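Long-range contacts in type I site-specific restriction-modification system, R (Restriction) subunit (Vibrio vulnificus, PDB 3H1T), which probably acts as the ATP-driven, DNA-translocating and DNA-cleaving subunit of a type I restriction enzyme, represented here by a fragment carrying two RecA-like helicase domains: residues L489-L495 and G512-T517; D368-A372 and G540-R544. One frame throughout, in Å; residues are numbered along the deposited sequence.

From the N terminus, the chain runs through a mixed sheet and then the seven-stranded parallel sheet of the first RecA-like domain. Helix 362-368 follows, and its exit, 368-372, leads into strand 374-381 of the second RecA-like domain. There it meets 540-544, closing the long loop of contact 2. Contact 1 is nested inside: the last turn of helix 482-493 and the residues after it (489-495) pack on 512-517, closing a short loop that holds strand 502-505. Contact 2 thus joins the interdomain passage to the second domain, whereas contact 1 is internal to that domain. The two meet where Pro-516 CB lies against the aliphatic parts of Arg-542 and Arg-544.

Contact 1. Residues L489-L495 and G512-T517; sequences LSRFQEL and GVDAPT
Gln-493, on the last turn of helix 482-493, reaches across to Asp-514 in the loop 512-517, whose Gly-Val-Asp-Ala-Pro sequence matches helicase motif V of the second RecA-like domain. The glutamine starts with CG beside its own backbone N (chi1 -71°) and then runs extended along the loop. Its CB passes Asp-514 O at 3.6 Å, CG and CD each lie 3.4 Å from that oxygen, and OE1 accepts a bond from Asp-514 N at 2.9 Å. NE2 stays 3.9 Å from Asp-514 O, too long to be called a bond. The OE1 bond is nearly straight at hydrogen (166°), yet the donor stands well above the amide carbonyl plane. A long, polar side chain suits this place, since it can reach a backbone N-H of an irregular loop. Beside the glutamine the contact is apolar: Phe-492 offers CE2 to the small Ala-515, while Val-513 CG1 lies at the ring's edge and also presses on Leu-489 CD1, 3.4 Å away, closer than usual van der Waals contact. Phe-492 continues inward onto Ile-443 and Leu-503 of the sheet. Leu-495 CD2 crosses Pro-516 CG tightly at 3.2 Å. A water bridges the segments, donating to Gln-493 O and hydrogen-bonding Thr-517 OG1, both at 2.6 Å.

Contact 2. Residues D368-A372 and G540-R544; sequences DGFLA and GTRLR
Thr-541, near the end of what by sequence is helicase motif VI, and Leu-543 just after it meet the linker through which the chain enters the second RecA-like domain, Gly-369 to Ala-372. The linker begins with a Schellman motif: Gly-369 ends helix 362-368 with positive phi, a conformation that suits glycine. Leu-543 lies along the linker. Its CG stands beside the backbone N (chi1 -79°), and from there the methyls fork, CD1 in a tight, non-bonded contact with Gly-369 O at 3.0 Å and CD2 on Ala-372 CB at 3.7 Å. The branched leucine therefore reaches both Gly-369 and Ala-372, while the small alanine lets the backbones approach. They join directly where Ala-372 N donates to Thr-541 O, a short (2.6 Å), fairly straight bond (161° at hydrogen) with the donor tilted 27° from the carbonyl plane. Leu-371 touches the same oxygen, with CA at 3.3 Å and CB at 3.7 Å. An indirect link runs through a water that donates to Phe-370 O (2.6 Å) and accepts from Leu-543 N (2.9 Å). Leu-371 and Thr-541 both rest on Leu-362 of helix 362-368, and the segments lead on into strands 374-381 and 552-556, parallel neighbours in the second domain's sheet.

Contact 1. Residues L489-L495 and G512-T517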
ATOM      1  N   LEU A 489       3.110  13.669 -19.655  1.00 32.52           N
ATOM      2  CA  LEU A 489       2.907  12.867 -18.460  1.00 34.62           C
ATOM      3  C   LEU A 489       2.335  13.730 -17.347  1.00 34.86           C
ATOM      4  O   LEU A 489       1.382  13.345 -16.660  1.00 36.53           O
ATOM      5  CB  LEU A 489       4.244  12.274 -18.020  1.00 34.69           C
ATOM      6  CG  LEU A 489       4.332  11.519 -16.692  1.00 36.85           C
ATOM      7  CD1 LEU A 489       3.469  10.262 -16.735  1.00 36.07           C
ATOM      8  CD2 LEU A 489       5.790  11.160 -16.425  1.00 38.05           C
ATOM      9  N   SER A 490       2.932  14.902 -17.173  1.00 31.52           N
ATOM     10  CA  SER A 490       2.535  15.855 -16.146  1.00 30.99           C
ATOM     11  C   SER A 490       1.061  16.219 -16.201  1.00 31.18           C
ATOM     12  O   SER A 490       0.369  16.201 -15.189  1.00 33.20           O
ATOM     13  CB  SER A 490       3.381  17.123 -16.272  1.00 41.02           C
ATOM     14  OG  SER A 490       3.087  18.042 -15.236  1.00 44.71           O
ATOM     15  N   ARG A 491       0.590  16.565 -17.393  1.00 38.72           N
ATOM     16  CA  ARG A 491      -0.810  16.946 -17.599  1.00 37.25           C
ATOM     17  C   ARG A 491      -1.725  15.745 -17.444  1.00 37.34           C
ATOM     18  O   ARG A 491      -2.844  15.861 -16.936  1.00 36.99           O
ATOM     19  CB  ARG A 491      -1.011  17.543 -18.995  1.00 52.17           C
ATOM     20  CG  ARG A 491      -0.129  18.751 -19.299  1.00 56.92           C
ATOM     21  CD  ARG A 491      -0.533  19.447 -20.613  1.00 59.54           C
ATOM     22  NE  ARG A 491       0.629  19.722 -21.464  1.00 63.64           N
ATOM     23  CZ  ARG A 491       0.983  18.974 -22.512  1.00 66.56           C
ATOM     24  NH1 ARG A 491       0.256  17.906 -22.853  1.00 64.68           N
ATOM     25  NH2 ARG A 491       2.081  19.270 -23.208  1.00 65.43           N
ATOM     26  N   PHE A 492      -1.249  14.593 -17.899  1.00 34.02           N
ATOM     27  CA  PHE A 492      -2.013  13.350 -17.824  1.00 32.36           C
ATOM     28  C   PHE A 492      -2.353  13.003 -16.370  1.00 33.43           C
ATOM     29  O   PHE A 492      -3.461  12.566 -16.048  1.00 32.47           O
ATOM     30  CB  PHE A 492      -1.198  12.206 -18.439  1.00 25.09           C
ATOM     31  CG  PHE A 492      -1.809  10.844 -18.258  1.00 22.33           C
ATOM     32  CD1 PHE A 492      -2.837  10.401 -19.083  1.00 20.66           C
ATOM     33  CD2 PHE A 492      -1.321   9.985 -17.281  1.00 20.26           C
ATOM     34  CE1 PHE A 492      -3.359   9.105 -18.930  1.00 19.09           C
ATOM     35  CE2 PHE A 492      -1.830   8.707 -17.129  1.00 19.08           C
ATOM     36  CZ  PHE A 492      -2.850   8.265 -17.955  1.00 17.24           C
ATOM     37  N   GLN A 493      -1.376  13.210 -15.495  1.00 30.80           N
ATOM     38  CA  GLN A 493      -1.502  12.926 -14.080  1.00 31.85           C
ATOM     39  C   GLN A 493      -2.471  13.839 -13.351  1.00 34.66           C
ATOM     40  O   GLN A 493      -3.003  13.473 -12.300  1.00 35.06           O
ATOM     41  CB  GLN A 493      -0.128  13.011 -13.424  1.00 28.81           C
ATOM     42  CG  GLN A 493       0.786  11.867 -13.801  1.00 28.92           C
ATOM     43  CD  GLN A 493       2.088  11.908 -13.047  1.00 30.97           C
ATOM     44  OE1 GLN A 493       2.790  10.909 -12.949  1.00 31.79           O
ATOM     45  NE2 GLN A 493       2.421  13.072 -12.508  1.00 30.79           N
ATOM     46  N   GLU A 494      -2.714  15.020 -13.907  1.00 44.85           N
ATOM     47  CA  GLU A 494      -3.610  15.973 -13.266  1.00 47.65           C
ATOM     48  C   GLU A 494      -5.048  15.506 -13.310  1.00 48.60           C
ATOM     49  O   GLU A 494      -5.519  15.021 -14.341  1.00 48.81           O
ATOM     50  CB  GLU A 494      -3.460  17.340 -13.930  1.00 54.64           C
ATOM     51  CG  GLU A 494      -2.009  17.644 -14.190  1.00 58.79           C
ATOM     52  CD  GLU A 494      -1.703  19.110 -14.311  1.00 63.26           C
ATOM     53  OE1 GLU A 494      -2.235  19.776 -15.234  1.00 64.16           O
ATOM     54  OE2 GLU A 494      -0.911  19.589 -13.471  1.00 63.70           O
ATOM     55  N   LEU A 495      -5.725  15.646 -12.170  1.00 41.51           N
ATOM     56  CA  LEU A 495      -7.125  15.255 -12.000  1.00 41.94           C
ATOM     57  C   LEU A 495      -8.106  16.045 -12.859  1.00 42.24           C
ATOM     58  O   LEU A 495      -9.083  15.490 -13.373  1.00 42.02           O
ATOM     59  CB  LEU A 495      -7.555  15.450 -10.542  1.00 37.21           C
ATOM     60  CG  LEU A 495      -6.601  15.080  -9.403  1.00 36.42           C
ATOM     61  CD1 LEU A 495      -7.264  15.415  -8.057  1.00 33.64           C
ATOM     62  CD2 LEU A 495      -6.263  13.606  -9.492  1.00 36.35           C
ATOM     63  N   GLY A 512       6.755   4.913 -13.244  1.00 62.30           N
ATOM     64  CA  GLY A 512       6.842   6.320 -13.569  1.00 63.70           C
ATOM     65  C   GLY A 512       5.593   7.168 -13.364  1.00 63.82           C
ATOM     66  O   GLY A 512       5.711   8.362 -13.080  1.00 64.44           O
ATOM     67  N   VAL A 513       4.406   6.581 -13.485  1.00 61.94           N
ATOM     68  CA  VAL A 513       3.157   7.326 -13.355  1.00 62.76           C
ATOM     69  C   VAL A 513       2.441   7.307 -12.022  1.00 62.52           C
ATOM     70  O   VAL A 513       2.329   6.279 -11.364  1.00 63.42           O
ATOM     71  CB  VAL A 513       2.086   6.839 -14.353  1.00 66.92           C
ATOM     72  CG1 VAL A 513       1.526   8.027 -15.109  1.00 67.16           C
ATOM     73  CG2 VAL A 513       2.659   5.781 -15.282  1.00 67.85           C
ATOM     74  N   ASP A 514       1.928   8.465 -11.636  1.00 59.56           N
ATOM     75  CA  ASP A 514       1.126   8.593 -10.437  1.00 56.68           C
ATOM     76  C   ASP A 514      -0.074   9.366 -10.926  1.00 54.61           C
ATOM     77  O   ASP A 514      -0.121  10.585 -10.807  1.00 55.14           O
ATOM     78  CB  ASP A 514       1.820   9.368  -9.319  1.00 70.59           C
ATOM     79  CG  ASP A 514       0.928   9.499  -8.081  1.00 72.93           C
ATOM     80  OD1 ASP A 514       0.207   8.528  -7.760  1.00 74.01           O
ATOM     81  OD2 ASP A 514       0.941  10.567  -7.430  1.00 75.32           O
ATOM     82  N   ALA A 515      -1.040   8.653 -11.495  1.00 39.13           N
ATOM     83  CA  ALA A 515      -2.242   9.277 -12.023  1.00 35.79           C
ATOM     84  C   ALA A 515      -3.467   8.561 -11.467  1.00 34.59           C
ATOM     85  O   ALA A 515      -3.880   7.525 -11.990  1.00 33.48           O
ATOM     86  CB  ALA A 515      -2.236   9.192 -13.524  1.00 39.39           C
ATOM     87  N   PRO A 516      -4.061   9.099 -10.390  1.00 45.81           N
ATOM     88  CA  PRO A 516      -5.240   8.469  -9.790  1.00 44.41           C
ATOM     89  C   PRO A 516      -6.482   8.270 -10.679  1.00 43.27           C
ATOM     90  O   PRO A 516      -7.184   7.278 -10.532  1.00 43.73           O
ATOM     91  CB  PRO A 516      -5.514   9.354  -8.570  1.00 37.31           C
ATOM     92  CG  PRO A 516      -4.962  10.693  -8.985  1.00 38.32           C
ATOM     93  CD  PRO A 516      -3.650  10.273  -9.603  1.00 37.93           C
ATOM     94  N   THR A 517      -6.763   9.187 -11.597  1.00 34.40           N
ATOM     95  CA  THR A 517      -7.926   9.006 -12.453  1.00 32.80           C
ATOM     96  C   THR A 517      -7.693   8.051 -13.628  1.00 32.94           C
ATOM     97  O   THR A 517      -8.499   8.007 -14.560  1.00 31.30           O
ATOM     98  CB  THR A 517      -8.433  10.336 -13.007  1.00 37.38           C
ATOM     99  OG1 THR A 517      -7.325  11.083 -13.517  1.00 38.73           O
ATOM    100  CG2 THR A 517      -9.123  11.134 -11.926  1.00 38.38           C
TER
HETATM  101  O   HOH W   1      -4.918  11.668 -12.610  1.00 20.68           O

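Contact 2. Residues D368-A372 and G540-R544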
ATOM      1  N   ASP A 368     -10.657  -2.924   2.118  1.00 25.29           N
ATOM      2  CA  ASP A 368     -10.836  -1.842   3.074  1.00 24.62           C
ATOM      3  C   ASP A 368     -11.362  -0.572   2.415  1.00 25.86           C
ATOM      4  O   ASP A 368     -11.643   0.414   3.096  1.00 25.25           O
ATOM      5  CB  ASP A 368      -9.511  -1.532   3.780  1.00 28.05           C
ATOM      6  CG  ASP A 368      -9.058  -2.647   4.715  1.00 28.45           C
ATOM      7  OD1 ASP A 368      -9.838  -3.577   4.996  1.00 25.45           O
ATOM      8  OD2 ASP A 368      -7.911  -2.570   5.185  1.00 28.30           O
ATOM      9  N   GLY A 369     -11.479  -0.601   1.092  1.00 25.87           N
ATOM     10  CA  GLY A 369     -11.956   0.561   0.371  1.00 27.69           C
ATOM     11  C   GLY A 369     -10.871   1.609   0.167  1.00 27.24           C
ATOM     12  O   GLY A 369     -11.161   2.773  -0.085  1.00 28.54           O
ATOM     13  N   PHE A 370      -9.613   1.191   0.268  1.00 30.93           N
ATOM     14  CA  PHE A 370      -8.483   2.101   0.116  1.00 29.83           C
ATOM     15  C   PHE A 370      -7.758   1.996  -1.213  1.00 28.71           C
ATOM     16  O   PHE A 370      -6.943   2.849  -1.547  1.00 30.33           O
ATOM     17  CB  PHE A 370      -7.484   1.881   1.251  1.00 29.13           C
ATOM     18  CG  PHE A 370      -7.967   2.377   2.580  1.00 31.10           C
ATOM     19  CD1 PHE A 370      -8.495   3.665   2.707  1.00 30.25           C
ATOM     20  CD2 PHE A 370      -7.864   1.575   3.718  1.00 33.81           C
ATOM     21  CE1 PHE A 370      -8.914   4.147   3.954  1.00 31.18           C
ATOM     22  CE2 PHE A 370      -8.280   2.048   4.973  1.00 32.73           C
ATOM     23  CZ  PHE A 370      -8.805   3.332   5.089  1.00 31.46           C
ATOM     24  N   LEU A 371      -8.039   0.935  -1.951  1.00 24.67           N
ATOM     25  CA  LEU A 371      -7.447   0.728  -3.264  1.00 25.90           C
ATOM     26  C   LEU A 371      -8.612   0.337  -4.159  1.00 26.85           C
ATOM     27  O   LEU A 371      -9.634  -0.145  -3.670  1.00 26.33           O
ATOM     28  CB  LEU A 371      -6.384  -0.371  -3.226  1.00 22.44           C
ATOM     29  CG  LEU A 371      -5.076  -0.068  -2.495  1.00 23.55           C
ATOM     30  CD1 LEU A 371      -4.171  -1.283  -2.622  1.00 22.88           C
ATOM     31  CD2 LEU A 371      -4.398   1.165  -3.086  1.00 20.71           C
ATOM     32  N   ALA A 372      -8.461   0.530  -5.465  1.00 30.50           N
ATOM     33  CA  ALA A 372      -9.546   0.253  -6.397  1.00 30.28           C
ATOM     34  C   ALA A 372      -9.658  -1.154  -6.969  1.00 30.09           C
ATOM     35  O   ALA A 372      -8.660  -1.796  -7.278  1.00 32.16           O
ATOM     36  CB  ALA A 372      -9.505   1.273  -7.538  1.00 25.72           C
ATOM     37  N   GLY A 540      -3.410   1.607 -11.880  1.00 24.55           N
ATOM     38  CA  GLY A 540      -4.809   1.960 -11.766  1.00 21.15           C
ATOM     39  C   GLY A 540      -5.522   1.702 -10.457  1.00 21.39           C
ATOM     40  O   GLY A 540      -6.703   2.007 -10.361  1.00 22.55           O
ATOM     41  N   THR A 541      -4.831   1.176  -9.449  1.00 21.86           N
ATOM     42  CA  THR A 541      -5.473   0.862  -8.171  1.00 23.16           C
ATOM     43  C   THR A 541      -5.771   2.034  -7.249  1.00 27.30           C
ATOM     44  O   THR A 541      -6.403   1.861  -6.212  1.00 26.85           O
ATOM     45  CB  THR A 541      -4.645  -0.144  -7.351  1.00 19.09           C
ATOM     46  OG1 THR A 541      -3.355   0.423  -7.090  1.00 19.48           O
ATOM     47  CG2 THR A 541      -4.483  -1.469  -8.109  1.00 15.79           C
ATOM     48  N   ARG A 542      -5.304   3.222  -7.606  1.00 34.26           N
ATOM     49  CA  ARG A 542      -5.537   4.401  -6.783  1.00 39.08           C
ATOM     50  C   ARG A 542      -7.002   4.867  -6.881  1.00 41.24           C
ATOM     51  O   ARG A 542      -7.591   4.865  -7.963  1.00 42.96           O
ATOM     52  CB  ARG A 542      -4.588   5.508  -7.243  1.00 52.31           C
ATOM     53  CG  ARG A 542      -4.330   6.588  -6.223  1.00 58.04           C
ATOM     54  CD  ARG A 542      -3.066   6.300  -5.434  1.00 64.93           C
ATOM     55  NE  ARG A 542      -2.332   7.522  -5.113  1.00 67.60           N
ATOM     56  CZ  ARG A 542      -2.790   8.484  -4.318  1.00 70.27           C
ATOM     57  NH1 ARG A 542      -3.989   8.373  -3.754  1.00 71.75           N
ATOM     58  NH2 ARG A 542      -2.051   9.561  -4.084  1.00 70.82           N
ATOM     59  N   LEU A 543      -7.596   5.255  -5.751  1.00 45.53           N
ATOM     60  CA  LEU A 543      -8.985   5.721  -5.729  1.00 45.30           C
ATOM     61  C   LEU A 543      -9.131   7.243  -5.771  1.00 46.50           C
ATOM     62  O   LEU A 543      -8.313   7.987  -5.220  1.00 46.14           O
ATOM     63  CB  LEU A 543      -9.716   5.191  -4.493  1.00 29.65           C
ATOM     64  CG  LEU A 543     -10.257   3.762  -4.420  1.00 27.40           C
ATOM     65  CD1 LEU A 543     -10.704   3.476  -2.999  1.00 26.91           C
ATOM     66  CD2 LEU A 543     -11.421   3.592  -5.381  1.00 26.24           C
ATOM     67  N   ARG A 544     -10.191   7.691  -6.438  1.00 41.35           N
ATOM     68  CA  ARG A 544     -10.494   9.110  -6.584  1.00 42.51           C
ATOM     69  C   ARG A 544     -11.987   9.262  -6.845  1.00 44.70           C
ATOM     70  O   ARG A 544     -12.415   9.756  -7.894  1.00 45.63           O
ATOM     71  CB  ARG A 544      -9.706   9.716  -7.743  1.00 42.64           C
ATOM     72  CG  ARG A 544      -8.621  10.681  -7.312  1.00 43.63           C
ATOM     73  CD  ARG A 544      -9.164  11.753  -6.373  1.00 43.42           C
ATOM     74  NE  ARG A 544      -8.110  12.637  -5.880  1.00 46.48           N
ATOM     75  CZ  ARG A 544      -8.297  13.629  -5.011  1.00 46.59           C
ATOM     76  NH1 ARG A 544      -9.506  13.870  -4.525  1.00 48.37           N
ATOM     77  NH2 ARG A 544      -7.273  14.384  -4.629  1.00 45.46           N
TER
HETATM   78  O   HOH W   2      -6.602   4.934  -3.027  1.00 24.14           O